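Long-range contacts in titin (Homo sapiens, PDB 2A38), which probably serves as an elastic scaffold of the muscle sarcomere, this N-terminal pair of immunoglobulin domains belonging to its Z-disc end: residues 75-80 with 90-95; 101-106 with 180-185; 126-131 with 155-160. All blocks are in the same frame, centred on the assembly; numbering follows the deposited sequence.

Contact 1: 75-80 with 90-95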
loop_
_atom_site.group_PDB
_atom_site.type_symbol
_atom_site.label_atom_id
_atom_site.label_comp_id
_atom_site.label_asym_id
_atom_site.label_seq_id
_atom_site.Cartn_x
_atom_site.Cartn_y
_atom_site.Cartn_z
ATOM N N SER A 75 7.489 11.159 5.754
ATOM C CA SER A 75 8.371 12.079 5.056
ATOM C C SER A 75 8.814 13.197 6.006
ATOM O O SER A 75 8.303 13.323 7.116
ATOM C CB SER A 75 7.669 12.650 3.818
ATOM O OG SER A 75 6.481 13.326 4.167
ATOM N N GLY A 76 9.780 13.998 5.574
ATOM C CA GLY A 76 10.264 15.076 6.415
ATOM C C GLY A 76 11.766 15.005 6.547
ATOM O O GLY A 76 12.420 14.291 5.783
ATOM N N ARG A 77 12.316 15.741 7.511
ATOM C CA ARG A 77 13.755 15.751 7.731
ATOM C C ARG A 77 14.208 14.737 8.753
ATOM O O ARG A 77 13.693 14.685 9.866
ATOM C CB ARG A 77 14.229 17.116 8.199
ATOM C CG ARG A 77 14.228 18.166 7.136
ATOM C CD ARG A 77 15.037 19.357 7.598
ATOM N NE ARG A 77 15.080 20.403 6.584
ATOM C CZ ARG A 77 15.882 21.462 6.645
ATOM N NH1 ARG A 77 16.712 21.610 7.676
ATOM N NH2 ARG A 77 15.851 22.375 5.679
ATOM N N TYR A 78 15.180 13.930 8.360
ATOM C CA TYR A 78 15.754 12.932 9.244
ATOM C C TYR A 78 17.219 13.300 9.396
ATOM O O TYR A 78 17.881 13.641 8.417
ATOM C CB TYR A 78 15.656 11.539 8.636
ATOM C CG TYR A 78 14.269 10.960 8.675
ATOM C CD1 TYR A 78 13.242 11.483 7.875
ATOM C CD2 TYR A 78 13.973 9.891 9.522
ATOM C CE1 TYR A 78 11.956 10.953 7.927
ATOM C CE2 TYR A 78 12.701 9.355 9.582
ATOM C CZ TYR A 78 11.699 9.888 8.787
ATOM O OH TYR A 78 10.448 9.344 8.870
ATOM N N SER A 79 17.723 13.246 10.619
ATOM C CA SER A 79 19.115 13.569 10.846
ATOM C C SER A 79 19.768 12.546 11.742
ATOM O O SER A 79 19.116 11.871 12.521
ATOM C CB SER A 79 19.253 14.964 11.448
ATOM O OG SER A 79 18.634 15.020 12.714
ATOM N N LEU A 80 21.077 12.445 11.613
ATOM C CA LEU A 80 21.881 11.510 12.379
ATOM C C LEU A 80 22.954 12.290 13.141
ATOM O O LEU A 80 23.698 13.055 12.536
ATOM C CB LEU A 80 22.530 10.533 11.401
ATOM C CG LEU A 80 23.491 9.455 11.892
ATOM C CD1 LEU A 80 22.776 8.543 12.857
ATOM C CD2 LEU A 80 23.997 8.662 10.693
ATOM N N THR A 90 26.731 16.019 12.726
ATOM C CA THR A 90 25.347 15.789 12.361
ATOM C C THR A 90 25.243 15.754 10.847
ATOM O O THR A 90 25.973 16.455 10.159
ATOM C CB THR A 90 24.447 16.913 12.895
ATOM O OG1 THR A 90 24.441 16.871 14.324
ATOM C CG2 THR A 90 23.029 16.762 12.384
ATOM N N SER A 91 24.351 14.914 10.339
ATOM C CA SER A 91 24.112 14.791 8.908
ATOM C C SER A 91 22.601 14.768 8.773
ATOM O O SER A 91 21.938 13.999 9.449
ATOM C CB SER A 91 24.701 13.489 8.381
ATOM O OG SER A 91 24.588 13.414 6.968
ATOM N N THR A 92 22.049 15.619 7.915
ATOM C CA THR A 92 20.604 15.681 7.739
ATOM C C THR A 92 20.190 15.521 6.276
ATOM O O THR A 92 20.831 16.063 5.371
ATOM C CB THR A 92 20.049 17.017 8.290
ATOM O OG1 THR A 92 20.231 17.060 9.713
ATOM C CG2 THR A 92 18.567 17.168 7.978
ATOM N N ALA A 93 19.116 14.761 6.058
ATOM C CA ALA A 93 18.578 14.517 4.719
ATOM C C ALA A 93 17.060 14.569 4.785
ATOM O O ALA A 93 16.475 14.557 5.864
ATOM C CB ALA A 93 19.028 13.152 4.197
ATOM N N GLU A 94 16.417 14.616 3.628
ATOM C CA GLU A 94 14.967 14.680 3.603
ATOM C C GLU A 94 14.350 13.447 2.954
ATOM O O GLU A 94 14.881 12.905 1.982
ATOM C CB GLU A 94 14.522 15.932 2.856
ATOM C CG GLU A 94 13.034 16.172 2.911
ATOM C CD GLU A 94 12.553 17.100 1.803
ATOM O OE1 GLU A 94 13.116 18.214 1.671
ATOM O OE2 GLU A 94 11.611 16.713 1.063
ATOM N N LEU A 95 13.235 12.993 3.513
ATOM C CA LEU A 95 12.528 11.841 2.970
ATOM C C LEU A 95 11.241 12.339 2.303
ATOM O O LEU A 95 10.395 12.953 2.950
ATOM C CB LEU A 95 12.184 10.844 4.082
ATOM C CG LEU A 95 11.244 9.695 3.689
ATOM C CD1 LEU A 95 11.878 8.859 2.595
ATOM C CD2 LEU A 95 10.941 8.832 4.901
#
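Tyr78 and Leu95 meet on the inward face of two antiparallel strands, where the tyrosine ring lies obliquely across the leucine side chain. With CG beside the backbone N (chi1 -74°), the ring swings back along its own strand toward Leu95. Its CB keeps loose company with Ala93 O at 4.2 Å. Further out, CD1 passes Leu95 CB, and CE1 makes the nearest approach, 3.8 Å from Leu95 CD2. CZ lies 4.1 Å from the same methyl, CD2 of Leu95, while Gly76 O sits in plane at the ring edge. The hydroxyl at the tip hydrogen-bonds Asn74 O, four residues back: the tyrosine corner that opens strand F in immunoglobulin-like domains. A phenylalanine here would probably leave Asn74 O without this mate and the ring less firmly tied to the turn before the strand. Phe25, from the facing sheet, meets the same ring. The F-G hairpin itself is laced by regular pairs of backbone bonds. Tyr78 N reaches Ala93 O at 2.9 Å, and Leu95 N donates to Gly76 O at 2.7 Å, almost straight (174°). On the outward face, Arg77 CD brushes Thr92 CG2 at 4.2 Å.

Contact 2: 101-106 with 180-185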
loop_
_atom_site.group_PDB
_atom_site.type_symbol
_atom_site.label_atom_id
_atom_site.label_comp_id
_atom_site.label_asym_id
_atom_site.label_seq_id
_atom_site.Cartn_x
_atom_site.Cartn_y
_atom_site.Cartn_z
ATOM N N THR A 101 -0.338 4.450 -6.542
ATOM C CA THR A 101 -1.592 4.233 -7.250
ATOM C C THR A 101 -1.529 2.948 -8.068
ATOM O O THR A 101 -0.452 2.485 -8.449
ATOM C CB THR A 101 -1.937 5.406 -8.198
ATOM O OG1 THR A 101 -0.835 5.655 -9.083
ATOM C CG2 THR A 101 -2.259 6.664 -7.399
ATOM N N ALA A 102 -2.697 2.377 -8.330
ATOM C CA ALA A 102 -2.820 1.144 -9.095
ATOM C C ALA A 102 -4.208 1.143 -9.716
ATOM O O ALA A 102 -5.186 1.441 -9.042
ATOM C CB ALA A 102 -2.663 -0.059 -8.175
ATOM N N PRO A 103 -4.313 0.821 -11.011
ATOM C CA PRO A 103 -5.640 0.809 -11.636
ATOM C C PRO A 103 -6.456 -0.356 -11.078
ATOM O O PRO A 103 -5.899 -1.273 -10.468
ATOM C CB PRO A 103 -5.317 0.635 -13.114
ATOM C CG PRO A 103 -4.103 -0.253 -13.064
ATOM C CD PRO A 103 -3.277 0.358 -11.951
ATOM N N PRO A 104 -7.787 -0.332 -11.267
ATOM C CA PRO A 104 -8.622 -1.425 -10.756
ATOM C C PRO A 104 -8.214 -2.743 -11.409
ATOM O O PRO A 104 -7.951 -2.808 -12.608
ATOM C CB PRO A 104 -10.028 -0.996 -11.151
ATOM C CG PRO A 104 -9.924 0.515 -11.181
ATOM C CD PRO A 104 -8.619 0.715 -11.884
ATOM N N ASN A 105 -8.167 -3.794 -10.611
ATOM C CA ASN A 105 -7.776 -5.093 -11.104
ATOM C C ASN A 105 -8.700 -6.175 -10.564
ATOM O O ASN A 105 -9.023 -6.187 -9.379
ATOM C CB ASN A 105 -6.340 -5.373 -10.682
ATOM C CG ASN A 105 -5.871 -6.743 -11.102
ATOM O OD1 ASN A 105 -5.966 -7.109 -12.277
ATOM N ND2 ASN A 105 -5.354 -7.514 -10.145
ATOM N N PHE A 106 -9.147 -7.071 -11.438
ATOM C CA PHE A 106 -10.016 -8.154 -11.008
ATOM C C PHE A 106 -9.197 -9.373 -10.635
ATOM O O PHE A 106 -8.720 -10.095 -11.508
ATOM C CB PHE A 106 -10.998 -8.540 -12.108
ATOM C CG PHE A 106 -12.092 -7.548 -12.302
ATOM C CD1 PHE A 106 -11.996 -6.570 -13.275
ATOM C CD2 PHE A 106 -13.200 -7.554 -11.466
ATOM C CE1 PHE A 106 -12.986 -5.612 -13.406
ATOM C CE2 PHE A 106 -14.189 -6.599 -11.595
ATOM C CZ PHE A 106 -14.083 -5.629 -12.561
ATOM N N ASN A 180 -11.238 3.996 -10.830
ATOM C CA ASN A 180 -10.565 4.819 -9.837
ATOM C C ASN A 180 -9.839 5.878 -10.652
ATOM O O ASN A 180 -9.937 5.876 -11.883
ATOM C CB ASN A 180 -9.657 4.016 -8.880
ATOM C CG ASN A 180 -8.398 3.502 -9.521
ATOM O OD1 ASN A 180 -8.153 3.697 -10.702
ATOM N ND2 ASN A 180 -7.580 2.831 -8.723
ATOM N N SER A 181 -9.160 6.804 -9.991
ATOM C CA SER A 181 -8.487 7.893 -10.694
ATOM C C SER A 181 -7.492 7.465 -11.766
ATOM O O SER A 181 -7.253 8.204 -12.724
ATOM C CB SER A 181 -7.778 8.807 -9.688
ATOM O OG SER A 181 -6.745 8.104 -9.012
ATOM N N VAL A 182 -6.900 6.288 -11.617
ATOM C CA VAL A 182 -5.927 5.854 -12.601
ATOM C C VAL A 182 -6.406 4.898 -13.676
ATOM O O VAL A 182 -5.652 4.594 -14.596
ATOM C CB VAL A 182 -4.673 5.251 -11.928
ATOM C CG1 VAL A 182 -3.846 6.370 -11.343
ATOM C CG2 VAL A 182 -5.060 4.273 -10.844
ATOM N N GLY A 183 -7.644 4.428 -13.591
ATOM C CA GLY A 183 -8.106 3.525 -14.623
ATOM C C GLY A 183 -9.475 2.913 -14.437
ATOM O O GLY A 183 -10.159 3.145 -13.442
ATOM N N ARG A 184 -9.868 2.123 -15.428
ATOM C CA ARG A 184 -11.146 1.438 -15.416
ATOM C C ARG A 184 -10.942 0.016 -15.913
ATOM O O ARG A 184 -10.187 -0.226 -16.845
ATOM C CB ARG A 184 -12.151 2.140 -16.328
ATOM C CG ARG A 184 -13.545 1.512 -16.284
ATOM C CD ARG A 184 -14.412 2.049 -17.403
ATOM N NE ARG A 184 -13.843 1.695 -18.696
ATOM C CZ ARG A 184 -14.136 2.316 -19.831
ATOM N NH1 ARG A 184 -14.990 3.334 -19.826
ATOM N NH2 ARG A 184 -13.583 1.918 -20.975
ATOM N N ALA A 185 -11.623 -0.918 -15.269
ATOM C CA ALA A 185 -11.555 -2.319 -15.630
ATOM C C ALA A 185 -12.991 -2.834 -15.676
ATOM O O ALA A 185 -13.845 -2.360 -14.924
ATOM C CB ALA A 185 -10.763 -3.078 -14.582
#
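Pro104 packs into the turn made by Asn180 to Gly183, at the linker-facing pole of the second immunoglobulin domain, where the first strand, 102-106, runs nearly parallel (6°) to the start of the last, 183-193. The two strands belong to opposite sheets of the beta sandwich, so side chains rather than a ladder of backbone bonds join them. The tight part centres on the proline ring. Its CD lies 3.2 Å from Asn180 OD1 and about equally near Gly183 O, so one methylene packs against two oxygens, one of a side-chain amide and one of the backbone. Next along, Ala185 CB lies 4.1 Å from Pro104 CB and reaches CE1 of Phe106 at 3.6 Å, approaching that ring obliquely. Pro104 and Phe106 are buried, and beyond them Ala178 and Val176 of strand 172-180 continue the packing.

The side facing the linker between the domains is looser and more open to solvent. There Thr101 CB meets Val182 CG1 at 3.8 Å, and Pro103 CB stands 4.3 Å from Val182 CG2; all three residues are exposed. Between these two regions stands the amide of Asn180. Its OD1 accepts two weak bonds from Val182 N and Gly183 N, folding back over the type I turn in the manner of an Asx turn. The amide's other end is shared: it also serves Pro131 O, after the strand that neighbours 102-106. Toward the first strand, ND2 donates to Ala102 O at 2.8 Å, with that oxygen only 3° out of the amide plane.

Contact 3: 126-131 with 155-160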
loop_
_atom_site.group_PDB
_atom_site.type_symbol
_atom_site.label_atom_id
_atom_site.label_comp_id
_atom_site.label_asym_id
_atom_site.label_seq_id
_atom_site.Cartn_x
_atom_site.Cartn_y
_atom_site.Cartn_z
ATOM N N ARG A 126 -13.559 -9.985 -7.084
ATOM C CA ARG A 126 -12.694 -9.440 -6.044
ATOM C C ARG A 126 -11.892 -8.374 -6.785
ATOM O O ARG A 126 -11.220 -8.669 -7.764
ATOM C CB ARG A 126 -11.764 -10.506 -5.459
ATOM C CG ARG A 126 -10.825 -9.932 -4.416
ATOM C CD ARG A 126 -9.975 -11.000 -3.761
ATOM N NE ARG A 126 -10.708 -11.752 -2.746
ATOM C CZ ARG A 126 -11.058 -11.264 -1.559
ATOM N NH1 ARG A 126 -10.749 -10.015 -1.225
ATOM N NH2 ARG A 126 -11.711 -12.033 -0.696
ATOM N N VAL A 127 -11.993 -7.130 -6.333
ATOM C CA VAL A 127 -11.312 -6.022 -6.995
ATOM C C VAL A 127 -10.343 -5.274 -6.096
ATOM O O VAL A 127 -10.637 -5.012 -4.930
ATOM C CB VAL A 127 -12.331 -4.982 -7.525
ATOM C CG1 VAL A 127 -11.605 -3.898 -8.305
ATOM C CG2 VAL A 127 -13.367 -5.654 -8.388
ATOM N N THR A 128 -9.193 -4.916 -6.655
ATOM C CA THR A 128 -8.186 -4.156 -5.923
ATOM C C THR A 128 -7.847 -2.902 -6.718
ATOM O O THR A 128 -8.181 -2.794 -7.897
ATOM C CB THR A 128 -6.897 -4.964 -5.720
ATOM O OG1 THR A 128 -6.405 -5.401 -6.996
ATOM C CG2 THR A 128 -7.157 -6.173 -4.813
ATOM N N GLY A 129 -7.176 -1.963 -6.062
ATOM C CA GLY A 129 -6.793 -0.725 -6.713
ATOM C C GLY A 129 -6.597 0.389 -5.705
ATOM O O GLY A 129 -7.161 0.358 -4.604
ATOM N N ILE A 130 -5.803 1.381 -6.091
ATOM C CA ILE A 130 -5.500 2.533 -5.242
ATOM C C ILE A 130 -5.564 3.771 -6.122
ATOM O O ILE A 130 -4.793 3.898 -7.069
ATOM C CB ILE A 130 -4.068 2.425 -4.656
ATOM C CG1 ILE A 130 -3.898 1.070 -3.963
ATOM C CG2 ILE A 130 -3.814 3.563 -3.682
ATOM C CD1 ILE A 130 -2.458 0.699 -3.664
ATOM N N PRO A 131 -6.488 4.699 -5.836
ATOM C CA PRO A 131 -7.486 4.694 -4.757
ATOM C C PRO A 131 -8.434 3.505 -4.867
ATOM O O PRO A 131 -8.503 2.849 -5.907
ATOM C CB PRO A 131 -8.241 6.007 -4.971
ATOM C CG PRO A 131 -7.254 6.873 -5.677
ATOM C CD PRO A 131 -6.611 5.922 -6.649
ATOM N N GLU A 155 -17.848 -7.027 1.091
ATOM C CA GLU A 155 -17.078 -7.320 2.293
ATOM C C GLU A 155 -15.644 -7.143 1.865
ATOM O O GLU A 155 -15.022 -8.067 1.352
ATOM C CB GLU A 155 -17.309 -8.752 2.779
ATOM C CG GLU A 155 -18.373 -8.869 3.871
ATOM C CD GLU A 155 -18.028 -8.069 5.128
ATOM O OE1 GLU A 155 -16.960 -8.330 5.733
ATOM O OE2 GLU A 155 -18.826 -7.181 5.510
ATOM N N GLY A 156 -15.132 -5.932 2.055
ATOM C CA GLY A 156 -13.772 -5.635 1.654
ATOM C C GLY A 156 -13.697 -5.472 0.147
ATOM O O GLY A 156 -14.426 -4.665 -0.432
ATOM N N ASP A 157 -12.831 -6.251 -0.491
ATOM C CA ASP A 157 -12.663 -6.186 -1.935
ATOM C C ASP A 157 -13.574 -7.160 -2.674
ATOM O O ASP A 157 -13.597 -7.182 -3.899
ATOM C CB ASP A 157 -11.210 -6.483 -2.294
ATOM C CG ASP A 157 -10.237 -5.733 -1.419
ATOM O OD1 ASP A 157 -10.522 -4.554 -1.097
ATOM O OD2 ASP A 157 -9.184 -6.313 -1.061
ATOM N N LEU A 158 -14.326 -7.952 -1.920
ATOM C CA LEU A 158 -15.220 -8.949 -2.494
ATOM C C LEU A 158 -16.661 -8.463 -2.667
ATOM O O LEU A 158 -17.331 -8.129 -1.689
ATOM C CB LEU A 158 -15.199 -10.195 -1.609
ATOM C CG LEU A 158 -15.797 -11.499 -2.130
ATOM C CD1 LEU A 158 -15.073 -11.950 -3.395
ATOM C CD2 LEU A 158 -15.660 -12.556 -1.041
ATOM N N TYR A 159 -17.128 -8.425 -3.914
ATOM C CA TYR A 159 -18.492 -8.000 -4.221
ATOM C C TYR A 159 -19.232 -9.191 -4.788
ATOM O O TYR A 159 -18.677 -9.966 -5.564
ATOM C CB TYR A 159 -18.520 -6.877 -5.261
ATOM C CG TYR A 159 -17.928 -5.572 -4.803
ATOM C CD1 TYR A 159 -16.545 -5.407 -4.704
ATOM C CD2 TYR A 159 -18.750 -4.490 -4.484
ATOM C CE1 TYR A 159 -15.990 -4.194 -4.302
ATOM C CE2 TYR A 159 -18.212 -3.272 -4.083
ATOM C CZ TYR A 159 -16.831 -3.127 -3.995
ATOM O OH TYR A 159 -16.291 -1.912 -3.615
ATOM N N SER A 160 -20.489 -9.332 -4.399
ATOM C CA SER A 160 -21.284 -10.445 -4.867
ATOM C C SER A 160 -22.662 -10.002 -5.305
ATOM O O SER A 160 -23.214 -9.035 -4.782
ATOM C CB SER A 160 -21.437 -11.481 -3.755
ATOM O OG SER A 160 -20.174 -11.819 -3.202
HETATM O O HOH W 1 -10.896 -7.815 1.340
HETATM O O HOH W 2 -12.771 -9.822 1.748
#
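Arg126 leaves its strand with CG opposite the backbone N (chi1 178°), runs extended to CD, and then bends at chi3 (-78°), which folds the guanidinium over the turn that carries Asp157 and Leu158. Leu158 CB lies 4.0 Å above one face of the flat group, offset toward its rim, and Leu158 CD2 is about as near NH2. Asp157 comes in obliquely. Its carboxylate plane stands 89° from the guanidinium, and its OD2 is 4.0 Å from Arg126 NH1, so the opposite charges probably attract without forming a salt bridge.

The polar rim of the guanidinium is instead met by water. One molecule in its plane takes a weak bond from NH1 and a second bond from Asp157 N, whose nitrogen lies 3.1 Å from the water oxygen. Another, also in plane, is weakly bound by NH2 and donates to Glu155 O at 2.9 Å. Side chain and turn are thereby bridged through solvent.

Beneath this, the backbones are joined directly. Val127 N donates to Asp157 O at 2.9 Å, an oxygen that also receives a CA-H contact from Arg126 CA at 3.2 Å. Asp157 CB comes within 3.1 Å of Val127 O, which makes the packing tight here. Gly156 has the positive phi of the second position in a type II' turn, the hairpin turn that joins strands 150-155 and 158-166.

In this sheet of the second immunoglobulin domain, 119-130 (strand B) has two neighbours: 158-166 (strand E), met through Arg126 and Leu158 as a non-hydrogen-bonded antiparallel pair, and 102-106 on its other flank, where Val127 packs on Phe106. Strand 150-155, beyond 158-166, closes the sheet.

The three contacts illustrate how a tandem of immunoglobulin domains is built from separate sandwiches. Contact 1 lies in the first domain, with its centre 34 Å from that of contact 2 and 37 Å from that of contact 3, and it closes along the chain before either begins. Contacts 2 and 3 share the second domain, their centres 11 Å apart, with contact 3 nested inside the loop that contact 2 closes. They touch through neighbouring strands 102-106 and 119-130, where Ala102 N probably hydrogen-bonds Ile130 O. Each contact lies within one domain and none spans the junction, which is consistent with, though no proof of, two domains that can move relative to each other.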